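Local coordinates for protein heme oxygenase (Chlamydomonas reinhardtii, PDB 4RAJ) that probably cleaves heme oxidatively to biliverdin, releasing iron and carbon monoxide, as other heme oxygenases do, at residues A[50-62]-A[102-115]. Residues are numbered along the deposited sequence; the frame is centred on the assembly and turned at random.
Sequences KDLYAKALGCFYY and DVQHYLGATWQAQL
Tyr106 lies against Lys50, Tyr53 and Ala54. Its CB packs 3.4 Å from Ala54 CB, a tight contact, and CG and CD2 lie 3.9 and 4.0 Å from the same methyl. With CG anti to its own carbonyl carbon (chi1 -71°), the ring reaches across helix 50-62: CD1 meets Lys50 CB, while CE2 comes 3.8 Å from Tyr53 CE2 and CZ faces that same atom. The two rings make an offset edge-to-face pair, centroids 5.6 Å apart and planes at 80°, with the edge of Tyr53 turned to a face of Tyr106; His105 ND1 lies over the opposite face. At the tip, OH touches Tyr53 CE2 and is hydrogen-bonded to Gly173 O. An alanine in place of Tyr106 would probably open a gap beside Tyr53, deprive that ring of its edge-to-face partner and leave Gly173 O without this hydroxyl.

Polar links between the segments run through water. One water donates to both Asp51 OD1 and Tyr106 O; another joins Tyr53 OH to Asp102 OD2, whose carboxylate also accepts from the backbone N of Ala175 and Ala176. Farther along, Leu115 forks: CD1 reaches Tyr62 OH at 3.6 Å, and CD2 rests 3.9 Å from Gly58 CA, where a side-chain CB would clash.

Helices 50-62 and 102-107 pack nearly antiparallel, at 155° with axes 9.1 Å apart. Beyond the turn at Gly108, helix 111-114 brings Leu115 back against helix 50-76, whose Phe60 faces helix 204-227 and helps line the pocket that holds a bound polyether (PG6), probably from the crystallisation liquor.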
ATOM      1  N   LYS A  50     -17.044  -3.694 -12.380  1.00 24.77           N
ATOM      2  CA  LYS A  50     -16.084  -2.616 -12.137  1.00 22.51           C
ATOM      3  C   LYS A  50     -16.447  -1.855 -10.871  1.00 26.23           C
ATOM      4  O   LYS A  50     -15.571  -1.315 -10.200  1.00 24.80           O
ATOM      5  CB  LYS A  50     -16.002  -1.644 -13.318  1.00 27.38           C
ATOM      6  CG  LYS A  50     -17.304  -1.335 -14.000  1.00 37.96           C
ATOM      7  CD  LYS A  50     -17.056  -0.428 -15.201  1.00 57.43           C
ATOM      8  CE  LYS A  50     -15.926  -0.951 -16.084  1.00 65.25           C
ATOM      9  NZ  LYS A  50     -15.682  -0.083 -17.275  1.00 68.69           N
ATOM     10  N   ASP A  51     -17.733  -1.820 -10.527  1.00 21.40           N
ATOM     11  CA  ASP A  51     -18.138  -1.135  -9.295  1.00 25.03           C
ATOM     12  C   ASP A  51     -17.619  -1.871  -8.051  1.00 24.92           C
ATOM     13  O   ASP A  51     -17.213  -1.248  -7.071  1.00 23.82           O
ATOM     14  CB  ASP A  51     -19.663  -0.998  -9.217  1.00 32.77           C
ATOM     15  CG  ASP A  51     -20.243  -0.124 -10.325  1.00 44.82           C
ATOM     16  OD1 ASP A  51     -19.538   0.768 -10.853  1.00 42.65           O
ATOM     17  OD2 ASP A  51     -21.432  -0.326 -10.659  1.00 51.05           O
ATOM     18  N   LEU A  52     -17.647  -3.200  -8.095  1.00 21.59           N
ATOM     19  CA  LEU A  52     -17.121  -4.010  -7.011  1.00 21.13           C
ATOM     20  C   LEU A  52     -15.617  -3.800  -6.892  1.00 18.82           C
ATOM     21  O   LEU A  52     -15.094  -3.571  -5.808  1.00 19.27           O
ATOM     22  CB  LEU A  52     -17.423  -5.485  -7.263  1.00 26.65           C
ATOM     23  CG  LEU A  52     -17.803  -6.358  -6.085  1.00 43.18           C
ATOM     24  CD1 LEU A  52     -18.797  -5.616  -5.205  1.00 38.19           C
ATOM     25  CD2 LEU A  52     -18.416  -7.644  -6.640  1.00 41.46           C
ATOM     26  N   TYR A  53     -14.946  -3.869  -8.037  1.00 20.57           N
ATOM     27  CA  TYR A  53     -13.518  -3.643  -8.122  1.00 19.19           C
ATOM     28  C   TYR A  53     -13.126  -2.304  -7.483  1.00 20.35           C
ATOM     29  O   TYR A  53     -12.220  -2.225  -6.649  1.00 19.06           O
ATOM     30  CB  TYR A  53     -13.084  -3.694  -9.594  1.00 17.25           C
ATOM     31  CG  TYR A  53     -11.656  -3.282  -9.830  1.00 19.07           C
ATOM     32  CD1 TYR A  53     -10.606  -4.148  -9.544  1.00 18.08           C
ATOM     33  CD2 TYR A  53     -11.354  -2.026 -10.338  1.00 20.04           C
ATOM     34  CE1 TYR A  53      -9.285  -3.766  -9.765  1.00 24.15           C
ATOM     35  CE2 TYR A  53     -10.048  -1.639 -10.562  1.00 24.81           C
ATOM     36  CZ  TYR A  53      -9.021  -2.510 -10.281  1.00 27.10           C
ATOM     37  OH  TYR A  53      -7.726  -2.119 -10.500  1.00 23.81           O
ATOM     38  N   ALA A  54     -13.832  -1.254  -7.865  1.00 19.19           N
ATOM     39  CA  ALA A  54     -13.513   0.098  -7.402  1.00 20.98           C
ATOM     40  C   ALA A  54     -13.806   0.289  -5.913  1.00 21.42           C
ATOM     41  O   ALA A  54     -13.073   0.987  -5.207  1.00 17.77           O
ATOM     42  CB  ALA A  54     -14.285   1.130  -8.234  1.00 17.45           C
ATOM     43  N   LYS A  55     -14.882  -0.322  -5.431  1.00 17.89           N
ATOM     44  CA  LYS A  55     -15.156  -0.308  -3.989  1.00 22.92           C
ATOM     45  C   LYS A  55     -14.038  -0.970  -3.202  1.00 22.36           C
ATOM     46  O   LYS A  55     -13.656  -0.495  -2.127  1.00 22.45           O
ATOM     47  CB  LYS A  55     -16.483  -0.994  -3.671  1.00 22.03           C
ATOM     48  CG  LYS A  55     -17.651  -0.057  -3.769  1.00 32.79           C
ATOM     49  CD  LYS A  55     -18.978  -0.784  -3.671  1.00 46.99           C
ATOM     50  CE  LYS A  55     -19.789  -0.563  -4.940  1.00 46.93           C
ATOM     51  NZ  LYS A  55     -21.261  -0.593  -4.695  1.00 54.81           N
ATOM     52  N   ALA A  56     -13.517  -2.065  -3.738  1.00 22.58           N
ATOM     53  CA  ALA A  56     -12.407  -2.765  -3.099  1.00 30.52           C
ATOM     54  C   ALA A  56     -11.143  -1.903  -3.121  1.00 27.27           C
ATOM     55  O   ALA A  56     -10.436  -1.818  -2.122  1.00 23.55           O
ATOM     56  CB  ALA A  56     -12.160  -4.108  -3.773  1.00 25.14           C
ATOM     57  N   LEU A  57     -10.872  -1.256  -4.254  1.00 19.53           N
ATOM     58  CA  LEU A  57      -9.771  -0.280  -4.347  1.00 21.00           C
ATOM     59  C   LEU A  57      -9.905   0.806  -3.292  1.00 19.12           C
ATOM     60  O   LEU A  57      -8.909   1.270  -2.722  1.00 19.68           O
ATOM     61  CB  LEU A  57      -9.723   0.391  -5.728  1.00 25.21           C
ATOM     62  CG  LEU A  57      -9.086  -0.275  -6.945  1.00 29.72           C
ATOM     63  CD1 LEU A  57      -9.035   0.727  -8.085  1.00 31.25           C
ATOM     64  CD2 LEU A  57      -7.696  -0.779  -6.654  1.00 24.88           C
ATOM     65  N   GLY A  58     -11.143   1.228  -3.055  1.00 18.28           N
ATOM     66  CA  GLY A  58     -11.432   2.252  -2.066  1.00 19.47           C
ATOM     67  C   GLY A  58     -10.921   1.934  -0.665  1.00 21.62           C
ATOM     68  O   GLY A  58     -10.520   2.840   0.044  1.00 19.67           O
ATOM     69  N   CYS A  59     -10.922   0.661  -0.272  1.00 19.42           N
ATOM     70  CA  CYS A  59     -10.347   0.264   1.012  1.00 20.79           C
ATOM     71  C   CYS A  59      -8.908   0.700   1.091  1.00 25.50           C
ATOM     72  O   CYS A  59      -8.452   1.256   2.084  1.00 21.51           O
ATOM     73  CB  CYS A  59     -10.422  -1.250   1.214  1.00 22.02           C
ATOM     74  SG  CYS A  59     -12.100  -1.829   1.344  1.00 31.70           S
ATOM     75  N   PHE A  60      -8.182   0.445   0.022  1.00 17.21           N
ATOM     76  CA  PHE A  60      -6.771   0.746   0.037  1.00 19.31           C
ATOM     77  C   PHE A  60      -6.468   2.191  -0.334  1.00 19.41           C
ATOM     78  O   PHE A  60      -5.379   2.700  -0.035  1.00 21.24           O
ATOM     79  CB  PHE A  60      -6.059  -0.277  -0.842  1.00 19.62           C
ATOM     80  CG  PHE A  60      -6.007  -1.605  -0.174  1.00 21.06           C
ATOM     81  CD1 PHE A  60      -4.975  -1.898   0.702  1.00 29.27           C
ATOM     82  CD2 PHE A  60      -7.060  -2.494  -0.285  1.00 22.65           C
ATOM     83  CE1 PHE A  60      -4.955  -3.104   1.392  1.00 31.23           C
ATOM     84  CE2 PHE A  60      -7.049  -3.704   0.410  1.00 27.30           C
ATOM     85  CZ  PHE A  60      -5.994  -4.003   1.245  1.00 29.62           C
ATOM     86  N   TYR A  61      -7.440   2.869  -0.931  1.00 16.43           N
ATOM     87  CA  TYR A  61      -7.360   4.317  -1.038  1.00 17.12           C
ATOM     88  C   TYR A  61      -7.172   4.875   0.375  1.00 22.09           C
ATOM     89  O   TYR A  61      -6.237   5.648   0.633  1.00 19.48           O
ATOM     90  CB  TYR A  61      -8.617   4.885  -1.714  1.00 18.85           C
ATOM     91  CG  TYR A  61      -8.823   6.361  -1.472  1.00 18.27           C
ATOM     92  CD1 TYR A  61      -7.898   7.299  -1.921  1.00 16.83           C
ATOM     93  CD2 TYR A  61      -9.947   6.818  -0.790  1.00 21.95           C
ATOM     94  CE1 TYR A  61      -8.093   8.672  -1.696  1.00 24.30           C
ATOM     95  CE2 TYR A  61     -10.142   8.176  -0.557  1.00 27.33           C
ATOM     96  CZ  TYR A  61      -9.219   9.094  -1.014  1.00 27.11           C
ATOM     97  OH  TYR A  61      -9.424  10.443  -0.768  1.00 28.39           O
ATOM     98  N   TYR A  62      -8.023   4.441   1.302  1.00 17.77           N
ATOM     99  CA  TYR A  62      -7.916   4.909   2.681  1.00 18.08           C
ATOM    100  C   TYR A  62      -6.640   4.450   3.367  1.00 18.07           C
ATOM    101  O   TYR A  62      -6.084   5.192   4.184  1.00 17.99           O
ATOM    102  CB  TYR A  62      -9.125   4.452   3.502  1.00 18.74           C
ATOM    103  CG  TYR A  62     -10.390   5.191   3.089  1.00 19.36           C
ATOM    104  CD1 TYR A  62     -10.445   6.581   3.128  1.00 21.81           C
ATOM    105  CD2 TYR A  62     -11.518   4.497   2.663  1.00 22.50           C
ATOM    106  CE1 TYR A  62     -11.601   7.261   2.749  1.00 24.72           C
ATOM    107  CE2 TYR A  62     -12.679   5.168   2.286  1.00 25.12           C
ATOM    108  CZ  TYR A  62     -12.714   6.546   2.336  1.00 29.72           C
ATOM    109  OH  TYR A  62     -13.870   7.202   1.954  1.00 31.94           O
ATOM    110  N   ASP A 102      -8.777   6.643  -9.694  1.00 19.90           N
ATOM    111  CA  ASP A 102      -9.458   5.430 -10.145  1.00 18.17           C
ATOM    112  C   ASP A 102     -10.852   5.307  -9.534  1.00 21.08           C
ATOM    113  O   ASP A 102     -11.825   5.007 -10.231  1.00 19.80           O
ATOM    114  CB  ASP A 102      -8.632   4.192  -9.803  1.00 19.21           C
ATOM    115  CG  ASP A 102      -7.447   4.018 -10.723  1.00 29.00           C
ATOM    116  OD1 ASP A 102      -7.377   4.730 -11.764  1.00 25.85           O
ATOM    117  OD2 ASP A 102      -6.594   3.155 -10.405  1.00 24.61           O
ATOM    118  N   VAL A 103     -10.951   5.536  -8.233  1.00 16.12           N
ATOM    119  CA  VAL A 103     -12.246   5.445  -7.570  1.00 17.10           C
ATOM    120  C   VAL A 103     -13.253   6.440  -8.174  1.00 20.09           C
ATOM    121  O   VAL A 103     -14.409   6.085  -8.417  1.00 23.46           O
ATOM    122  CB  VAL A 103     -12.101   5.674  -6.047  1.00 24.04           C
ATOM    123  CG1 VAL A 103     -13.459   5.880  -5.383  1.00 28.30           C
ATOM    124  CG2 VAL A 103     -11.356   4.481  -5.409  1.00 21.95           C
ATOM    125  N   GLN A 104     -12.821   7.678  -8.418  1.00 18.92           N
ATOM    126  CA  GLN A 104     -13.728   8.645  -9.037  1.00 20.26           C
ATOM    127  C   GLN A 104     -14.067   8.216 -10.460  1.00 21.53           C
ATOM    128  O   GLN A 104     -15.223   8.330 -10.893  1.00 20.04           O
ATOM    129  CB  GLN A 104     -13.128  10.052  -9.016  1.00 19.93           C
ATOM    130  CG  GLN A 104     -13.043  10.625  -7.604  1.00 20.54           C
ATOM    131  CD  GLN A 104     -12.643  12.105  -7.583  1.00 23.52           C
ATOM    132  OE1 GLN A 104     -11.545  12.465  -7.141  1.00 26.08           O
ATOM    133  NE2 GLN A 104     -13.538  12.956  -8.051  1.00 22.01           N
ATOM    134  N   HIS A 105     -13.081   7.686 -11.176  1.00 17.25           N
ATOM    135  CA  HIS A 105     -13.334   7.226 -12.544  1.00 19.87           C
ATOM    136  C   HIS A 105     -14.424   6.154 -12.621  1.00 20.59           C
ATOM    137  O   HIS A 105     -15.377   6.254 -13.413  1.00 20.95           O
ATOM    138  CB  HIS A 105     -12.064   6.674 -13.200  1.00 18.09           C
ATOM    139  CG  HIS A 105     -12.322   6.120 -14.572  1.00 23.51           C
ATOM    140  ND1 HIS A 105     -12.331   4.772 -14.847  1.00 27.47           N
ATOM    141  CD2 HIS A 105     -12.668   6.743 -15.722  1.00 19.43           C
ATOM    142  CE1 HIS A 105     -12.638   4.587 -16.122  1.00 19.87           C
ATOM    143  NE2 HIS A 105     -12.833   5.767 -16.676  1.00 31.84           N
ATOM    144  N   TYR A 106     -14.296   5.120 -11.797  1.00 19.82           N
ATOM    145  CA  TYR A 106     -15.228   4.003 -11.891  1.00 17.01           C
ATOM    146  C   TYR A 106     -16.596   4.314 -11.313  1.00 24.91           C
ATOM    147  O   TYR A 106     -17.612   3.894 -11.866  1.00 25.65           O
ATOM    148  CB  TYR A 106     -14.639   2.779 -11.195  1.00 17.90           C
ATOM    149  CG  TYR A 106     -13.488   2.154 -11.935  1.00 18.46           C
ATOM    150  CD1 TYR A 106     -13.704   1.459 -13.120  1.00 23.05           C
ATOM    151  CD2 TYR A 106     -12.180   2.252 -11.459  1.00 18.85           C
ATOM    152  CE1 TYR A 106     -12.662   0.878 -13.807  1.00 19.66           C
ATOM    153  CE2 TYR A 106     -11.123   1.670 -12.153  1.00 21.89           C
ATOM    154  CZ  TYR A 106     -11.381   0.982 -13.331  1.00 21.59           C
ATOM    155  OH  TYR A 106     -10.361   0.393 -14.047  1.00 21.31           O
ATOM    156  N   LEU A 107     -16.627   5.063 -10.212  1.00 21.26           N
ATOM    157  CA  LEU A 107     -17.848   5.178  -9.415  1.00 24.51           C
ATOM    158  C   LEU A 107     -18.606   6.487  -9.643  1.00 23.22           C
ATOM    159  O   LEU A 107     -19.802   6.591  -9.335  1.00 24.59           O
ATOM    160  CB  LEU A 107     -17.516   5.022  -7.929  1.00 19.70           C
ATOM    161  CG  LEU A 107     -16.921   3.679  -7.497  1.00 22.03           C
ATOM    162  CD1 LEU A 107     -16.822   3.610  -5.988  1.00 19.31           C
ATOM    163  CD2 LEU A 107     -17.766   2.507  -8.027  1.00 26.03           C
ATOM    164  N   GLY A 108     -17.917   7.489 -10.176  1.00 23.81           N
ATOM    165  CA  GLY A 108     -18.583   8.722 -10.558  1.00 27.61           C
ATOM    166  C   GLY A 108     -18.958   9.608  -9.386  1.00 26.72           C
ATOM    167  O   GLY A 108     -18.322   9.573  -8.342  1.00 23.66           O
ATOM    168  N   ALA A 109     -20.012  10.396  -9.563  1.00 22.47           N
ATOM    169  CA  ALA A 109     -20.306  11.501  -8.650  1.00 24.56           C
ATOM    170  C   ALA A 109     -20.466  11.084  -7.185  1.00 24.20           C
ATOM    171  O   ALA A 109     -20.000  11.781  -6.279  1.00 26.81           O
ATOM    172  CB  ALA A 109     -21.561  12.234  -9.118  1.00 25.71           C
ATOM    173  N   THR A 110     -21.111   9.943  -6.956  1.00 22.32           N
ATOM    174  CA  THR A 110     -21.400   9.513  -5.587  1.00 22.50           C
ATOM    175  C   THR A 110     -20.421   8.462  -5.086  1.00 20.83           C
ATOM    176  O   THR A 110     -20.760   7.659  -4.219  1.00 24.86           O
ATOM    177  CB  THR A 110     -22.817   8.970  -5.482  1.00 27.38           C
ATOM    178  OG1 THR A 110     -22.959   7.851  -6.367  1.00 25.94           O
ATOM    179  CG2 THR A 110     -23.818  10.068  -5.869  1.00 24.29           C
ATOM    180  N   TRP A 111     -19.189   8.497  -5.592  1.00 20.89           N
ATOM    181  CA  TRP A 111     -18.174   7.527  -5.175  1.00 21.70           C
ATOM    182  C   TRP A 111     -18.037   7.397  -3.651  1.00 25.69           C
ATOM    183  O   TRP A 111     -17.898   6.291  -3.131  1.00 24.39           O
ATOM    184  CB  TRP A 111     -16.804   7.871  -5.786  1.00 17.73           C
ATOM    185  CG  TRP A 111     -16.177   9.168  -5.351  1.00 20.91           C
ATOM    186  CD1 TRP A 111     -16.313  10.382  -5.955  1.00 23.42           C
ATOM    187  CD2 TRP A 111     -15.286   9.369  -4.245  1.00 21.80           C
ATOM    188  NE1 TRP A 111     -15.574  11.332  -5.290  1.00 22.23           N
ATOM    189  CE2 TRP A 111     -14.941  10.741  -4.230  1.00 24.71           C
ATOM    190  CE3 TRP A 111     -14.763   8.532  -3.258  1.00 26.45           C
ATOM    191  CZ2 TRP A 111     -14.091  11.288  -3.274  1.00 31.39           C
ATOM    192  CZ3 TRP A 111     -13.916   9.077  -2.307  1.00 26.79           C
ATOM    193  CH2 TRP A 111     -13.586  10.441  -2.324  1.00 32.21           C
ATOM    194  N   GLN A 112     -18.097   8.511  -2.933  1.00 27.97           N
ATOM    195  CA  GLN A 112     -17.852   8.448  -1.499  1.00 28.29           C
ATOM    196  C   GLN A 112     -18.936   7.653  -0.779  1.00 28.66           C
ATOM    197  O   GLN A 112     -18.628   6.830   0.088  1.00 30.60           O
ATOM    198  CB  GLN A 112     -17.735   9.852  -0.921  1.00 33.21           C
ATOM    199  CG  GLN A 112     -17.222   9.894   0.490  1.00 43.19           C
ATOM    200  CD  GLN A 112     -16.676  11.259   0.825  1.00 48.37           C
ATOM    201  OE1 GLN A 112     -17.395  12.254   0.765  1.00 58.10           O
ATOM    202  NE2 GLN A 112     -15.395  11.319   1.163  1.00 42.13           N
ATOM    203  N   ALA A 113     -20.196   7.877  -1.149  1.00 22.98           N
ATOM    204  CA  ALA A 113     -21.287   7.053  -0.633  1.00 28.98           C
ATOM    205  C   ALA A 113     -21.156   5.589  -1.036  1.00 35.15           C
ATOM    206  O   ALA A 113     -21.448   4.707  -0.229  1.00 30.08           O
ATOM    207  CB  ALA A 113     -22.623   7.588  -1.095  1.00 27.65           C
ATOM    208  N   GLN A 114     -20.727   5.319  -2.271  1.00 24.06           N
ATOM    209  CA  GLN A 114     -20.644   3.927  -2.718  1.00 21.76           C
ATOM    210  C   GLN A 114     -19.527   3.173  -2.008  1.00 27.73           C
ATOM    211  O   GLN A 114     -19.520   1.946  -2.011  1.00 31.51           O
ATOM    212  CB  GLN A 114     -20.441   3.802  -4.230  1.00 28.01           C
ATOM    213  CG  GLN A 114     -21.147   4.833  -5.075  1.00 34.78           C
ATOM    214  CD  GLN A 114     -21.355   4.419  -6.527  1.00 59.19           C
ATOM    215  OE1 GLN A 114     -20.516   3.746  -7.115  1.00 53.39           O
ATOM    216  NE2 GLN A 114     -22.413   4.942  -7.144  1.00 76.12           N
ATOM    217  N   LEU A 115     -18.580   3.885  -1.406  1.00 26.31           N
ATOM    218  CA  LEU A 115     -17.545   3.212  -0.627  1.00 30.67           C
ATOM    219  C   LEU A 115     -18.105   2.666   0.688  1.00 34.64           C
ATOM    220  O   LEU A 115     -17.462   1.848   1.343  1.00 36.98           O
ATOM    221  CB  LEU A 115     -16.372   4.146  -0.341  1.00 23.40           C
ATOM    222  CG  LEU A 115     -15.492   4.530  -1.532  1.00 24.29           C
ATOM    223  CD1 LEU A 115     -14.208   5.172  -1.034  1.00 28.77           C
ATOM    224  CD2 LEU A 115     -15.194   3.317  -2.403  1.00 24.18           C
TER
HETATM  225  O   HOH W   1     -21.057   3.370  -9.989  1.00 31.49           O
HETATM  226  O   HOH W   2     -18.901   1.950 -13.478  1.00 50.08           O
HETATM  227  O   HOH W   3      -7.367   0.550 -11.107  1.00 24.57           O
HETATM  228  O   HOH W   4     -14.746   0.502   0.121  1.00 32.17           O